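Local coordinates for oxalate-binding protein (Thermotoga maritima, PDB 1O4T) that binds oxalate beside a manganese ion in a homodimeric cupin fold and is a putative oxalate decarboxylase, at residues A[90-94]-A[105-109]. Residues are numbered along the deposited sequence; the frame is centred on the assembly and turned at random.
Sequences VFHDN and VCFTD
C106 sets its CB and SG over one face of the F91 ring, and this overlap supplies the apolar half of the contact. Its CB makes a CH-pi contact 3.5 Å from the F91 ring centroid and only 9° off the normal, so it sits over the middle of the face. On the same face, C106 SG adds a sulfur-aromatic contact 4.0 Å from the F91 ring centroid, shifted toward the CG end. F91 reaches across because its CG is anti to the backbone N, which extends the ring toward 105-109. The far end of the F91 ring, CZ, meets T108 OG1 at 3.4 Å in the ring plane. Replacing this phenylalanine by alanine would remove the face that C106 covers and is likely to open a gap there.

The polar half is one hydrogen bond, donated by T108 OG1 to D93 OD1 at 2.9 Å. It arrives on the anti side of the carboxylate, 33° out of its plane. T108 OG1 also makes a weak hydrogen bond to H114 ND1, which links D93 through T108 to a manganese ligand as a second-shell contact.

Segments 90-93 and 105-108 run nearly parallel (21°), their axes 8.5 Å apart at closest; they lie on strands 88-93 and 104-108, in the two facing sheets of the cupin double-stranded beta-helix. Strands 96-101 and 113-117 flank the first, 78-86 the second, whose sheet continues into the second subunit through V105 and C106.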
ATOM      1  N   VAL A  90     -16.704   1.999   6.926  1.00 34.24           N
ATOM      2  CA  VAL A  90     -17.549   1.214   6.048  1.00 34.09           C
ATOM      3  C   VAL A  90     -17.170   1.532   4.596  1.00 33.85           C
ATOM      4  O   VAL A  90     -17.130   2.697   4.189  1.00 34.11           O
ATOM      5  CB  VAL A  90     -19.019   1.509   6.275  1.00 34.81           C
ATOM      6  CG1 VAL A  90     -19.832   0.643   5.390  1.00 34.86           C
ATOM      7  CG2 VAL A  90     -19.415   1.271   7.708  1.00 36.25           C
ATOM      8  N   PHE A  91     -16.825   0.482   3.856  1.00 32.79           N
ATOM      9  CA  PHE A  91     -16.516   0.522   2.449  1.00 32.50           C
ATOM     10  C   PHE A  91     -17.745   0.113   1.645  1.00 32.45           C
ATOM     11  O   PHE A  91     -18.382  -0.913   1.933  1.00 33.11           O
ATOM     12  CB  PHE A  91     -15.392  -0.473   2.198  1.00 32.82           C
ATOM     13  CG  PHE A  91     -14.979  -0.573   0.771  1.00 32.21           C
ATOM     14  CD1 PHE A  91     -14.408   0.513   0.122  1.00 34.25           C
ATOM     15  CD2 PHE A  91     -15.107  -1.753   0.081  1.00 35.70           C
ATOM     16  CE1 PHE A  91     -13.988   0.436  -1.195  1.00 32.26           C
ATOM     17  CE2 PHE A  91     -14.673  -1.832  -1.277  1.00 34.73           C
ATOM     18  CZ  PHE A  91     -14.129  -0.724  -1.892  1.00 32.16           C
ATOM     19  N   HIS A  92     -18.124   0.938   0.689  1.00 32.85           N
ATOM     20  CA  HIS A  92     -19.222   0.627  -0.195  1.00 33.95           C
ATOM     21  C   HIS A  92     -18.649   0.243  -1.548  1.00 34.71           C
ATOM     22  O   HIS A  92     -17.904   1.021  -2.135  1.00 35.25           O
ATOM     23  CB  HIS A  92     -20.149   1.840  -0.376  1.00 34.12           C
ATOM     24  CG  HIS A  92     -21.357   1.567  -1.228  1.00 33.78           C
ATOM     25  ND1 HIS A  92     -22.582   1.219  -0.696  1.00 34.37           N
ATOM     26  CD2 HIS A  92     -21.530   1.588  -2.574  1.00 33.42           C
ATOM     27  CE1 HIS A  92     -23.453   1.031  -1.671  1.00 32.57           C
ATOM     28  NE2 HIS A  92     -22.846   1.260  -2.821  1.00 34.23           N
ATOM     29  N   ASP A  93     -19.017  -0.924  -2.048  1.00 35.46           N
ATOM     30  CA  ASP A  93     -18.675  -1.302  -3.423  1.00 36.82           C
ATOM     31  C   ASP A  93     -19.659  -2.369  -3.946  1.00 36.30           C
ATOM     32  O   ASP A  93     -20.211  -3.173  -3.177  1.00 35.30           O
ATOM     33  CB  ASP A  93     -17.200  -1.705  -3.458  1.00 38.16           C
ATOM     34  CG  ASP A  93     -16.729  -2.271  -4.807  1.00 42.00           C
ATOM     35  OD1 ASP A  93     -15.963  -1.598  -5.532  1.00 44.93           O
ATOM     36  OD2 ASP A  93     -17.026  -3.422  -5.188  1.00 49.79           O
ATOM     37  N   ASN A  94     -19.937  -2.302  -5.252  1.00 36.04           N
ATOM     38  CA  ASN A  94     -20.941  -3.153  -5.904  1.00 35.57           C
ATOM     39  C   ASN A  94     -22.280  -3.183  -5.149  1.00 35.74           C
ATOM     40  O   ASN A  94     -22.909  -4.235  -4.997  1.00 35.45           O
ATOM     41  CB  ASN A  94     -20.378  -4.570  -6.096  1.00 35.47           C
ATOM     42  CG  ASN A  94     -21.205  -5.400  -7.024  1.00 34.09           C
ATOM     43  OD1 ASN A  94     -21.523  -4.992  -8.127  1.00 34.35           O
ATOM     44  ND2 ASN A  94     -21.590  -6.564  -6.569  1.00 37.44           N
ATOM     45  N   VAL A 105      -7.916  -5.023   2.787  1.00 32.96           N
ATOM     46  CA  VAL A 105      -7.711  -4.553   1.410  1.00 33.12           C
ATOM     47  C   VAL A 105      -9.090  -4.365   0.798  1.00 32.55           C
ATOM     48  O   VAL A 105      -9.905  -5.274   0.864  1.00 32.57           O
ATOM     49  CB  VAL A 105      -6.943  -5.583   0.595  1.00 33.60           C
ATOM     50  CG1 VAL A 105      -6.856  -5.194  -0.888  1.00 33.98           C
ATOM     51  CG2 VAL A 105      -5.570  -5.787   1.181  1.00 37.65           C
ATOM     52  N   CYS A 106      -9.336  -3.189   0.205  1.00 32.35           N
ATOM     53  CA  CYS A 106     -10.580  -2.934  -0.548  1.00 32.08           C
ATOM     54  C   CYS A 106     -10.236  -2.773  -1.997  1.00 31.74           C
ATOM     55  O   CYS A 106      -9.446  -1.886  -2.332  1.00 33.58           O
ATOM     56  CB  CYS A 106     -11.261  -1.671  -0.042  1.00 31.88           C
ATOM     57  SG  CYS A 106     -11.468  -1.621   1.739  1.00 33.41           S
ATOM     58  N   PHE A 107     -10.807  -3.621  -2.840  1.00 31.03           N
ATOM     59  CA  PHE A 107     -10.549  -3.663  -4.271  1.00 31.52           C
ATOM     60  C   PHE A 107     -11.762  -3.196  -5.070  1.00 31.76           C
ATOM     61  O   PHE A 107     -12.871  -3.762  -4.947  1.00 32.86           O
ATOM     62  CB  PHE A 107     -10.195  -5.088  -4.698  1.00 31.41           C
ATOM     63  CG  PHE A 107      -9.787  -5.193  -6.129  1.00 32.61           C
ATOM     64  CD1 PHE A 107      -8.553  -4.720  -6.534  1.00 36.54           C
ATOM     65  CD2 PHE A 107     -10.640  -5.730  -7.078  1.00 33.88           C
ATOM     66  CE1 PHE A 107      -8.166  -4.794  -7.875  1.00 33.95           C
ATOM     67  CE2 PHE A 107     -10.272  -5.799  -8.407  1.00 32.61           C
ATOM     68  CZ  PHE A 107      -9.054  -5.315  -8.809  1.00 33.84           C
ATOM     69  N   THR A 108     -11.573  -2.156  -5.877  1.00 31.81           N
ATOM     70  CA  THR A 108     -12.640  -1.670  -6.769  1.00 32.05           C
ATOM     71  C   THR A 108     -12.215  -1.796  -8.217  1.00 31.85           C
ATOM     72  O   THR A 108     -11.203  -1.247  -8.623  1.00 31.74           O
ATOM     73  CB  THR A 108     -12.983  -0.222  -6.462  1.00 31.68           C
ATOM     74  OG1 THR A 108     -13.514  -0.134  -5.151  1.00 33.19           O
ATOM     75  CG2 THR A 108     -14.120   0.263  -7.320  1.00 31.62           C
ATOM     76  N   ASP A 109     -12.999  -2.526  -8.990  1.00 32.63           N
ATOM     77  CA  ASP A 109     -12.605  -2.890 -10.334  1.00 33.15           C
ATOM     78  C   ASP A 109     -13.122  -1.861 -11.320  1.00 33.12           C
ATOM     79  O   ASP A 109     -13.960  -1.011 -10.977  1.00 34.25           O
ATOM     80  CB  ASP A 109     -13.161  -4.279 -10.681  1.00 33.80           C
ATOM     81  CG  ASP A 109     -12.248  -5.069 -11.600  1.00 34.59           C
ATOM     82  OD1 ASP A 109     -11.379  -4.481 -12.292  1.00 34.68           O
ATOM     83  OD2 ASP A 109     -12.338  -6.302 -11.680  1.00 36.43           O
TER